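Local coordinates for protein acetylene hydratase (Pelobacter acetylenicus, PDB 2E7Z) that catalyses the hydration of acetylene to acetaldehyde, using a tungsten-bis(molybdopterin guanine dinucleotide) cofactor and a [4Fe-4S] cluster, at residues N130-A143 with N383-F395. Numbering follows the deposited sequence.
With W (tungsten ion), chain G; MGD (2-amino-5,6-dimercapto-7-methyl-3,7,8a,9-tetrahydro-8-oxa-1,3,9,10-tetraaza-anthracen-4-one guanosine dinucleotide), chain E.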
ATOM      1  N   ASN A 130       8.913 -15.538   5.534  1.00  7.29           N
ATOM      2  CA  ASN A 130       7.778 -14.862   6.176  1.00  7.50           C
ATOM      3  C   ASN A 130       7.852 -13.327   6.254  1.00  6.86           C
ATOM      4  O   ASN A 130       7.859 -12.730   7.335  1.00  7.41           O
ATOM      5  CB  ASN A 130       7.457 -15.540   7.496  1.00  7.12           C
ATOM      6  CG  ASN A 130       6.864 -16.938   7.282  1.00  7.25           C
ATOM      7  OD1 ASN A 130       7.240 -17.905   7.974  1.00  9.91           O
ATOM      8  ND2 ASN A 130       6.008 -17.064   6.276  1.00  5.81           N
ATOM      9  N   TRP A 131       7.934 -12.731   5.070  1.00  6.70           N
ATOM     10  CA  TRP A 131       7.905 -11.291   4.880  1.00  6.49           C
ATOM     11  C   TRP A 131       6.513 -10.851   4.495  1.00  6.22           C
ATOM     12  O   TRP A 131       5.903 -11.484   3.577  1.00  7.25           O
ATOM     13  CB  TRP A 131       8.859 -10.906   3.748  1.00  5.81           C
ATOM     14  CG  TRP A 131       8.955  -9.430   3.530  1.00  6.24           C
ATOM     15  CD1 TRP A 131       9.855  -8.607   4.129  1.00  6.56           C
ATOM     16  CD2 TRP A 131       8.174  -8.615   2.639  1.00  7.22           C
ATOM     17  NE1 TRP A 131       9.657  -7.311   3.697  1.00  6.28           N
ATOM     18  CE2 TRP A 131       8.655  -7.292   2.763  1.00  7.02           C
ATOM     19  CE3 TRP A 131       7.138  -8.876   1.725  1.00  7.35           C
ATOM     20  CZ2 TRP A 131       8.135  -6.222   2.035  1.00  6.81           C
ATOM     21  CZ3 TRP A 131       6.601  -7.797   0.992  1.00  9.16           C
ATOM     22  CH2 TRP A 131       7.121  -6.484   1.142  1.00  7.79           C
ATOM     23  N   THR A 132       6.011  -9.798   5.137  1.00  6.70           N
ATOM     24  CA  THR A 132       4.789  -9.205   4.671  1.00  7.00           C
ATOM     25  C   THR A 132       4.920  -7.693   4.812  1.00  6.60           C
ATOM     26  O   THR A 132       5.966  -7.186   5.250  1.00  6.29           O
ATOM     27  CB  THR A 132       3.529  -9.771   5.357  1.00  7.85           C
ATOM     28  OG1 THR A 132       2.385  -9.399   4.586  1.00  9.11           O
ATOM     29  CG2 THR A 132       3.353  -9.265   6.764  1.00  8.84           C
ATOM     30  N   SER A 133       3.875  -6.983   4.421  1.00  6.60           N
ATOM     31  CA  SER A 133       3.950  -5.545   4.374  1.00  6.96           C
ATOM     32  C   SER A 133       2.532  -5.020   4.362  1.00  7.03           C
ATOM     33  O   SER A 133       1.618  -5.668   3.839  1.00  7.54           O
ATOM     34  CB  SER A 133       4.706  -5.115   3.106  1.00  7.38           C
ATOM     35  OG  SER A 133       4.755  -3.698   2.978  1.00  9.40           O
ATOM     36  N   ALA A 134       2.344  -3.818   4.895  1.00  8.09           N
ATOM     37  CA  ALA A 134       1.009  -3.258   4.923  1.00  9.14           C
ATOM     38  C   ALA A 134       0.500  -3.054   3.509  1.00 10.02           C
ATOM     39  O   ALA A 134      -0.710  -2.935   3.280  1.00 10.71           O
ATOM     40  CB  ALA A 134       1.027  -1.967   5.724  1.00  9.68           C
ATOM     41  N   MET A 135       1.427  -3.019   2.554  1.00  8.98           N
ATOM     42  CA  MET A 135       1.065  -2.914   1.139  1.00 11.14           C
ATOM     43  C   MET A 135       0.464  -4.207   0.558  1.00 10.88           C
ATOM     44  O   MET A 135       0.089  -4.271  -0.625  1.00 11.95           O
ATOM     45  CB  MET A 135       2.254  -2.420   0.289  1.00 11.84           C
ATOM     46  CG  MET A 135       3.268  -3.480  -0.134  1.00 11.75           C
ATOM     47  SD  MET A 135       4.678  -2.661  -1.001  1.00 13.66           S
ATOM     48  CE  MET A 135       3.934  -2.052  -2.554  1.00 13.62           C
ATOM     49  N   TYR A 136       0.299  -5.213   1.417  1.00 10.36           N
ATOM     50  CA  TYR A 136      -0.504  -6.378   1.063  1.00 10.68           C
ATOM     51  C   TYR A 136      -1.918  -5.986   0.643  1.00 10.72           C
ATOM     52  O   TYR A 136      -2.562  -6.734  -0.107  1.00 11.78           O
ATOM     53  CB  TYR A 136      -0.565  -7.350   2.234  1.00 10.07           C
ATOM     54  CG  TYR A 136      -0.950  -8.771   1.882  1.00  9.72           C
ATOM     55  CD1 TYR A 136      -2.285  -9.157   1.868  1.00  9.30           C
ATOM     56  CD2 TYR A 136       0.027  -9.717   1.572  1.00  9.77           C
ATOM     57  CE1 TYR A 136      -2.636 -10.464   1.542  1.00  8.56           C
ATOM     58  CE2 TYR A 136      -0.307 -11.043   1.251  1.00  9.19           C
ATOM     59  CZ  TYR A 136      -1.651 -11.410   1.255  1.00  8.81           C
ATOM     60  OH  TYR A 136      -2.007 -12.719   0.998  1.00  9.17           O
ATOM     61  N   MET A 137      -2.421  -4.832   1.091  1.00 11.31           N
ATOM     62  CA  MET A 137      -3.697  -4.329   0.559  1.00 11.67           C
ATOM     63  C   MET A 137      -3.566  -2.924   0.013  1.00 12.15           C
ATOM     64  O   MET A 137      -4.505  -2.128   0.113  1.00 12.99           O
ATOM     65  CB  MET A 137      -4.854  -4.425   1.575  1.00 12.18           C
ATOM     66  CG  MET A 137      -4.714  -3.550   2.793  1.00 11.84           C
ATOM     67  SD  MET A 137      -6.120  -3.859   3.892  1.00 13.41           S
ATOM     68  CE  MET A 137      -5.735  -2.784   5.274  1.00 13.38           C
ATOM     69  N   CYS A 138      -2.394  -2.590  -0.527  0.80 11.85           N
ATOM     70  CA  CYS A 138      -2.224  -1.320  -1.234  0.80 12.10           C
ATOM     71  C   CYS A 138      -1.049  -1.463  -2.185  0.80 12.12           C
ATOM     72  O   CYS A 138       0.087  -1.428  -1.751  0.80 12.18           O
ATOM     73  CB  CYS A 138      -2.015  -0.149  -0.261  0.80 13.20           C
ATOM     74  SG  CYS A 138      -1.843   1.437  -1.124  0.80 15.83           S
ATOM     75  N   ILE A 139      -1.337  -1.674  -3.470  1.00 11.23           N
ATOM     76  CA  ILE A 139      -0.338  -1.792  -4.533  1.00 11.02           C
ATOM     77  C   ILE A 139       0.314  -3.163  -4.618  1.00 11.02           C
ATOM     78  O   ILE A 139       0.469  -3.682  -5.709  1.00 11.25           O
ATOM     79  CB  ILE A 139       0.707  -0.606  -4.570  1.00 10.73           C
ATOM     80  CG1 ILE A 139      -0.044   0.720  -4.765  1.00 12.31           C
ATOM     81  CG2 ILE A 139       1.728  -0.844  -5.681  1.00 11.85           C
ATOM     82  CD1 ILE A 139       0.788   1.981  -4.608  1.00 13.50           C
ATOM     83  N   GLY A 140       0.723  -3.754  -3.494  1.00 10.83           N
ATOM     84  CA  GLY A 140       1.360  -5.085  -3.569  1.00 10.07           C
ATOM     85  C   GLY A 140       0.428  -6.184  -4.072  1.00 10.64           C
ATOM     86  O   GLY A 140       0.787  -6.959  -4.962  1.00 10.93           O
ATOM     87  N   ASN A 141      -0.781  -6.235  -3.509  1.00 10.68           N
ATOM     88  CA  ASN A 141      -1.798  -7.150  -4.041  1.00 10.09           C
ATOM     89  C   ASN A 141      -2.106  -6.800  -5.503  1.00 10.47           C
ATOM     90  O   ASN A 141      -2.203  -7.698  -6.366  1.00 11.24           O
ATOM     91  CB  ASN A 141      -3.068  -7.053  -3.184  1.00 11.47           C
ATOM     92  CG  ASN A 141      -3.721  -5.715  -3.301  1.00 12.12           C
ATOM     93  OD1 ASN A 141      -3.147  -4.711  -2.883  1.00 11.41           O
ATOM     94  ND2 ASN A 141      -4.894  -5.666  -3.950  1.00 12.68           N
ATOM     95  N   THR A 142      -2.238  -5.507  -5.784  1.00 10.36           N
ATOM     96  CA  THR A 142      -2.638  -5.072  -7.131  1.00 11.39           C
ATOM     97  C   THR A 142      -1.630  -5.567  -8.137  1.00 11.62           C
ATOM     98  O   THR A 142      -1.983  -6.030  -9.210  1.00 12.41           O
ATOM     99  CB  THR A 142      -2.674  -3.531  -7.225  1.00 11.57           C
ATOM    100  OG1 THR A 142      -3.018  -2.943  -5.961  1.00 11.65           O
ATOM    101  CG2 THR A 142      -3.662  -3.097  -8.305  1.00 13.27           C
ATOM    102  N   ALA A 143      -0.351  -5.456  -7.809  1.00 11.16           N
ATOM    103  CA  ALA A 143       0.682  -5.929  -8.708  1.00 11.57           C
ATOM    104  C   ALA A 143       0.538  -7.421  -9.003  1.00 11.27           C
ATOM    105  O   ALA A 143       0.724  -7.832 -10.140  1.00 12.35           O
ATOM    106  CB  ALA A 143       2.084  -5.598  -8.155  1.00 11.38           C
ATOM    107  N   ASN A 383       7.807  -7.299  -8.164  1.00  9.31           N
ATOM    108  CA  ASN A 383       7.103  -6.146  -8.714  1.00  9.85           C
ATOM    109  C   ASN A 383       6.308  -5.422  -7.634  1.00  9.51           C
ATOM    110  O   ASN A 383       5.269  -5.911  -7.161  1.00  9.87           O
ATOM    111  CB  ASN A 383       6.228  -6.677  -9.850  1.00 10.33           C
ATOM    112  CG  ASN A 383       5.610  -5.585 -10.752  1.00 11.54           C
ATOM    113  OD1 ASN A 383       4.678  -5.897 -11.489  1.00 13.80           O
ATOM    114  ND2 ASN A 383       6.103  -4.351 -10.715  1.00 11.16           N
ATOM    115  N   MET A 384       6.833  -4.251  -7.247  1.00  9.00           N
ATOM    116  CA  MET A 384       6.299  -3.369  -6.180  1.00  9.33           C
ATOM    117  C   MET A 384       6.524  -4.005  -4.812  1.00  9.06           C
ATOM    118  O   MET A 384       7.447  -3.593  -4.100  1.00  8.44           O
ATOM    119  CB  MET A 384       4.816  -2.981  -6.431  1.00  9.96           C
ATOM    120  CG  MET A 384       4.485  -2.529  -7.880  1.00 10.76           C
ATOM    121  SD  MET A 384       5.563  -1.228  -8.544  1.00 11.31           S
ATOM    122  CE  MET A 384       4.757   0.227  -7.822  1.00 13.70           C
ATOM    123  N   GLY A 385       5.743  -5.039  -4.482  1.00  8.65           N
ATOM    124  CA  GLY A 385       5.934  -5.836  -3.250  1.00  8.65           C
ATOM    125  C   GLY A 385       5.447  -7.212  -3.624  1.00  9.03           C
ATOM    126  O   GLY A 385       4.371  -7.319  -4.213  1.00 10.60           O
ATOM    127  N   ALA A 386       6.241  -8.255  -3.365  1.00  8.54           N
ATOM    128  CA  ALA A 386       5.908  -9.567  -3.898  1.00  9.27           C
ATOM    129  C   ALA A 386       6.448 -10.683  -3.055  1.00  8.81           C
ATOM    130  O   ALA A 386       7.386 -10.517  -2.264  1.00  9.13           O
ATOM    131  CB  ALA A 386       6.436  -9.710  -5.352  1.00  9.49           C
ATOM    132  N   PHE A 387       5.847 -11.846  -3.276  1.00  8.56           N
ATOM    133  CA  PHE A 387       6.238 -13.112  -2.629  1.00  8.50           C
ATOM    134  C   PHE A 387       6.030 -12.918  -1.135  1.00  8.04           C
ATOM    135  O   PHE A 387       6.967 -12.831  -0.323  1.00  8.57           O
ATOM    136  CB  PHE A 387       7.662 -13.540  -2.998  1.00  8.93           C
ATOM    137  CG  PHE A 387       7.982 -13.327  -4.458  1.00  8.81           C
ATOM    138  CD1 PHE A 387       7.191 -13.908  -5.439  1.00 10.66           C
ATOM    139  CD2 PHE A 387       9.061 -12.557  -4.871  1.00 10.50           C
ATOM    140  CE1 PHE A 387       7.443 -13.706  -6.789  1.00 11.53           C
ATOM    141  CE2 PHE A 387       9.343 -12.382  -6.249  1.00 12.08           C
ATOM    142  CZ  PHE A 387       8.513 -12.961  -7.197  1.00 11.25           C
ATOM    143  N   MET A 388       4.763 -12.802  -0.775  1.00  7.79           N
ATOM    144  CA  MET A 388       4.398 -12.299   0.547  1.00  7.80           C
ATOM    145  C   MET A 388       3.627 -13.298   1.368  1.00  7.80           C
ATOM    146  O   MET A 388       2.714 -14.002   0.887  1.00  8.71           O
ATOM    147  CB  MET A 388       3.543 -11.028   0.411  1.00  9.35           C
ATOM    148  CG  MET A 388       4.130  -9.972  -0.521  1.00  8.62           C
ATOM    149  SD  MET A 388       3.191  -8.425  -0.528  1.00 10.53           S
ATOM    150  CE  MET A 388       1.826  -8.838  -1.652  1.00 10.63           C
ATOM    151  N   ALA A 389       3.934 -13.294   2.661  1.00  7.87           N
ATOM    152  CA  ALA A 389       3.106 -14.008   3.607  1.00  7.73           C
ATOM    153  C   ALA A 389       1.781 -13.289   3.761  1.00  7.59           C
ATOM    154  O   ALA A 389       1.718 -12.060   3.792  1.00  8.37           O
ATOM    155  CB  ALA A 389       3.817 -14.107   4.978  1.00  8.34           C
ATOM    156  N   ASN A 390       0.714 -14.049   3.938  1.00  7.70           N
ATOM    157  CA  ASN A 390      -0.596 -13.490   4.171  1.00  8.11           C
ATOM    158  C   ASN A 390      -0.608 -12.948   5.614  1.00  7.91           C
ATOM    159  O   ASN A 390      -0.241 -13.667   6.535  1.00  7.71           O
ATOM    160  CB  ASN A 390      -1.655 -14.575   4.052  1.00  7.74           C
ATOM    161  CG  ASN A 390      -3.046 -14.068   4.329  1.00  8.42           C
ATOM    162  OD1 ASN A 390      -3.543 -14.263   5.425  1.00  9.63           O
ATOM    163  ND2 ASN A 390      -3.691 -13.428   3.331  1.00  8.56           N
ATOM    164  N   PRO A 391      -0.997 -11.677   5.825  1.00  7.26           N
ATOM    165  CA  PRO A 391      -0.945 -11.148   7.208  1.00  6.80           C
ATOM    166  C   PRO A 391      -1.778 -11.916   8.225  1.00  7.01           C
ATOM    167  O   PRO A 391      -1.329 -12.127   9.354  1.00  7.04           O
ATOM    168  CB  PRO A 391      -1.476  -9.702   7.042  1.00  8.11           C
ATOM    169  CG  PRO A 391      -1.055  -9.373   5.610  1.00  7.92           C
ATOM    170  CD  PRO A 391      -1.398 -10.629   4.878  1.00  7.49           C
ATOM    171  N   THR A 392      -2.992 -12.318   7.862  1.00  7.47           N
ATOM    172  CA  THR A 392      -3.806 -13.071   8.792  1.00  7.90           C
ATOM    173  C   THR A 392      -3.106 -14.387   9.152  1.00  7.96           C
ATOM    174  O   THR A 392      -3.078 -14.783  10.308  1.00  7.89           O
ATOM    175  CB  THR A 392      -5.215 -13.343   8.163  1.00  8.09           C
ATOM    176  OG1 THR A 392      -5.843 -12.075   7.920  1.00  8.86           O
ATOM    177  CG2 THR A 392      -6.083 -14.177   9.097  1.00  8.97           C
ATOM    178  N   ALA A 393      -2.538 -15.083   8.158  1.00  7.51           N
ATOM    179  CA  ALA A 393      -1.786 -16.304   8.465  1.00  7.70           C
ATOM    180  C   ALA A 393      -0.588 -16.003   9.365  1.00  7.51           C
ATOM    181  O   ALA A 393      -0.273 -16.786  10.277  1.00  7.54           O
ATOM    182  CB  ALA A 393      -1.321 -17.004   7.200  1.00  7.98           C
ATOM    183  N   LEU A 394       0.090 -14.886   9.092  1.00  7.22           N
ATOM    184  CA  LEU A 394       1.279 -14.567   9.877  1.00  7.24           C
ATOM    185  C   LEU A 394       0.918 -14.284  11.344  1.00  6.48           C
ATOM    186  O   LEU A 394       1.522 -14.857  12.265  1.00  6.53           O
ATOM    187  CB  LEU A 394       2.008 -13.381   9.262  1.00  7.19           C
ATOM    188  CG  LEU A 394       3.248 -12.938  10.036  1.00  7.28           C
ATOM    189  CD1 LEU A 394       4.320 -14.090  10.146  1.00  9.85           C
ATOM    190  CD2 LEU A 394       3.809 -11.696   9.383  1.00  9.41           C
ATOM    191  N   PHE A 395      -0.053 -13.388  11.567  1.00  6.14           N
ATOM    192  CA  PHE A 395      -0.419 -13.065  12.946  1.00  7.02           C
ATOM    193  C   PHE A 395      -1.044 -14.261  13.638  1.00  6.44           C
ATOM    194  O   PHE A 395      -0.866 -14.488  14.812  1.00  6.99           O
ATOM    195  CB  PHE A 395      -1.323 -11.827  13.014  1.00  7.74           C
ATOM    196  CG  PHE A 395      -0.593 -10.548  12.718  1.00  7.85           C
ATOM    197  CD1 PHE A 395       0.399 -10.072  13.577  1.00  9.10           C
ATOM    198  CD2 PHE A 395      -0.891  -9.823  11.574  1.00  9.34           C
ATOM    199  CE1 PHE A 395       1.067  -8.885  13.288  1.00  9.70           C
ATOM    200  CE2 PHE A 395      -0.244  -8.648  11.260  1.00 11.10           C
ATOM    201  CZ  PHE A 395       0.742  -8.171  12.122  1.00 11.46           C
TER
HETATM  202  W     W G 803      -1.344   3.214   0.310  0.50 14.23           W
HETATM  203  PB  MGD E 801       2.037   2.944   9.325  1.00  8.87           P
HETATM  204  O1B MGD E 801       1.274   1.697   9.698  1.00  9.55           O
HETATM  205  O2B MGD E 801       1.588   4.267   9.828  1.00  9.31           O
HETATM  206  O3B MGD E 801       2.144   3.109   7.733  1.00  8.26           O
HETATM  207  O3A MGD E 801       1.453   1.400   6.026  1.00  9.36           O
HETATM  208  PA  MGD E 801       2.760   2.155   6.596  1.00  8.69           P
HETATM  209  O1A MGD E 801       3.348   3.095   5.586  1.00  8.74           O
HETATM  210  O2A MGD E 801       3.609   1.078   7.201  1.00  7.94           O
HETATM  211  O5' MGD E 801       3.556   2.684   9.799  1.00  8.04           O
HETATM  212  C5' MGD E 801       4.597   3.467   9.240  1.00  8.87           C
HETATM  213  C4' MGD E 801       5.655   3.595  10.317  1.00  6.98           C
HETATM  214  O4' MGD E 801       6.839   4.111   9.689  1.00  7.65           O
HETATM  215  C3' MGD E 801       5.324   4.634  11.384  1.00  7.56           C
HETATM  216  O3' MGD E 801       5.377   4.006  12.676  1.00  8.76           O
HETATM  217  C2' MGD E 801       6.376   5.755  11.246  1.00  7.85           C
HETATM  218  O2' MGD E 801       6.802   6.386  12.469  1.00  9.39           O
HETATM  219  C1' MGD E 801       7.512   5.000  10.610  1.00  7.69           C
HETATM  220  N9  MGD E 801       8.424   5.781   9.760  1.00  7.75           N
HETATM  221  C8  MGD E 801       8.104   6.781   8.902  1.00  8.18           C
HETATM  222  N7  MGD E 801       9.186   7.189   8.219  1.00  8.46           N
HETATM  223  C5  MGD E 801      10.206   6.385   8.593  1.00  7.74           C
HETATM  224  C6  MGD E 801      11.615   6.247   8.271  1.00  7.81           C
HETATM  225  O6  MGD E 801      12.163   6.987   7.427  1.00  7.80           O
HETATM  226  N1  MGD E 801      12.274   5.259   8.898  1.00  7.29           N
HETATM  227  C2  MGD E 801      11.767   4.477   9.846  1.00  7.44           C
HETATM  228  N2  MGD E 801      12.556   3.513  10.402  1.00  7.98           N
HETATM  229  N3  MGD E 801      10.487   4.553  10.197  1.00  7.44           N
HETATM  230  C4  MGD E 801       9.699   5.469   9.598  1.00  7.54           C
HETATM  231  C10 MGD E 801       0.697   2.055   5.007  1.00 10.88           C
HETATM  232  C11 MGD E 801      -0.219   1.011   4.406  1.00 10.61           C
HETATM  233  O11 MGD E 801      -1.148   0.677   5.435  1.00  8.62           O
HETATM  234  C12 MGD E 801      -0.928   1.574   3.198  1.00 11.01           C
HETATM  235  S12 MGD E 801       0.019   2.276   1.959  1.00 13.53           S
HETATM  236  C13 MGD E 801      -2.261   1.473   3.071  1.00 11.18           C
HETATM  237  S13 MGD E 801      -3.107   2.206   1.787  1.00 14.62           S
HETATM  238  C14 MGD E 801      -3.118   0.733   4.051  1.00 10.51           C
HETATM  239  N15 MGD E 801      -3.951   1.627   4.839  1.00 10.42           N
HETATM  240  C16 MGD E 801      -4.661   1.000   5.820  1.00 10.39           C
HETATM  241  C17 MGD E 801      -5.985   1.431   6.289  1.00 10.57           C
HETATM  242  O17 MGD E 801      -6.546   2.426   5.778  1.00 11.93           O
HETATM  243  N18 MGD E 801      -6.567   0.713   7.271  1.00 10.82           N
HETATM  244  C19 MGD E 801      -5.992  -0.377   7.838  1.00  9.48           C
HETATM  245  N19 MGD E 801      -6.623  -1.049   8.824  1.00 10.76           N
HETATM  246  N20 MGD E 801      -4.777  -0.804   7.473  1.00  9.83           N
HETATM  247  C21 MGD E 801      -4.102  -0.185   6.497  1.00 10.49           C
HETATM  248  N22 MGD E 801      -2.906  -0.647   6.125  1.00  9.47           N
HETATM  249  C23 MGD E 801      -2.224  -0.126   4.960  1.00 10.39           C
HETATM  250  O   HOH W   1      -0.082 -14.576   0.750  1.00 11.67           O
HETATM  251  O   HOH W   2       2.636  -9.078  -5.391  1.00 11.76           O
HETATM  252  O   HOH W   3       0.284   3.239  -0.920  0.50 11.90           O
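Met388 fits the hollow between Trp131, Tyr136 and Gly140. Its CG meets the edge of the indole, 3.6 Å from Trp131 CZ3. SD makes Met-aromatic contacts with both rings, at the edge of the indole and obliquely to the phenol. The chain then bends (chi3 -81°), and CE comes to lie against the backbone of Gly140. Tyr136 is itself a bump, lodged among Met388, Ala389, Asn390 and Pro391. Its CG stands anti to the backbone N (chi1 -160°), which turns one face of the ring to Pro391. Pro391 CD sits almost over the ring centre, 3.4 Å from the centroid, a CH-pi contact. The amide of Asn390 is turned nearly perpendicular to the ring, and its ND2 donates to Tyr136 OH (3.0 Å). A water bridges Tyr136 OH and Met388 O, and the OH also bonds Gln711 O. A leucine here would probably leave Asn390 ND2, the water and Gln711 O without the hydroxyl they share, and Pro391 CD without a ring face to rest on. Ala389 is gripped at both backbone ends: its N donates to Trp131 O (2.8 Å) and its O accepts from Thr132 OG1 (2.9 Å). Farther along, Met384 packs against Ile139 CG2 and Ala143 CB. A second water joins Gly140 O to Gly385 O. The contact seats the loop before helix 391-400 against the segment carrying Cys138, whose SG binds tungsten at 2.3 Å, in the buried cofactor site of a DMSO reductase family enzyme.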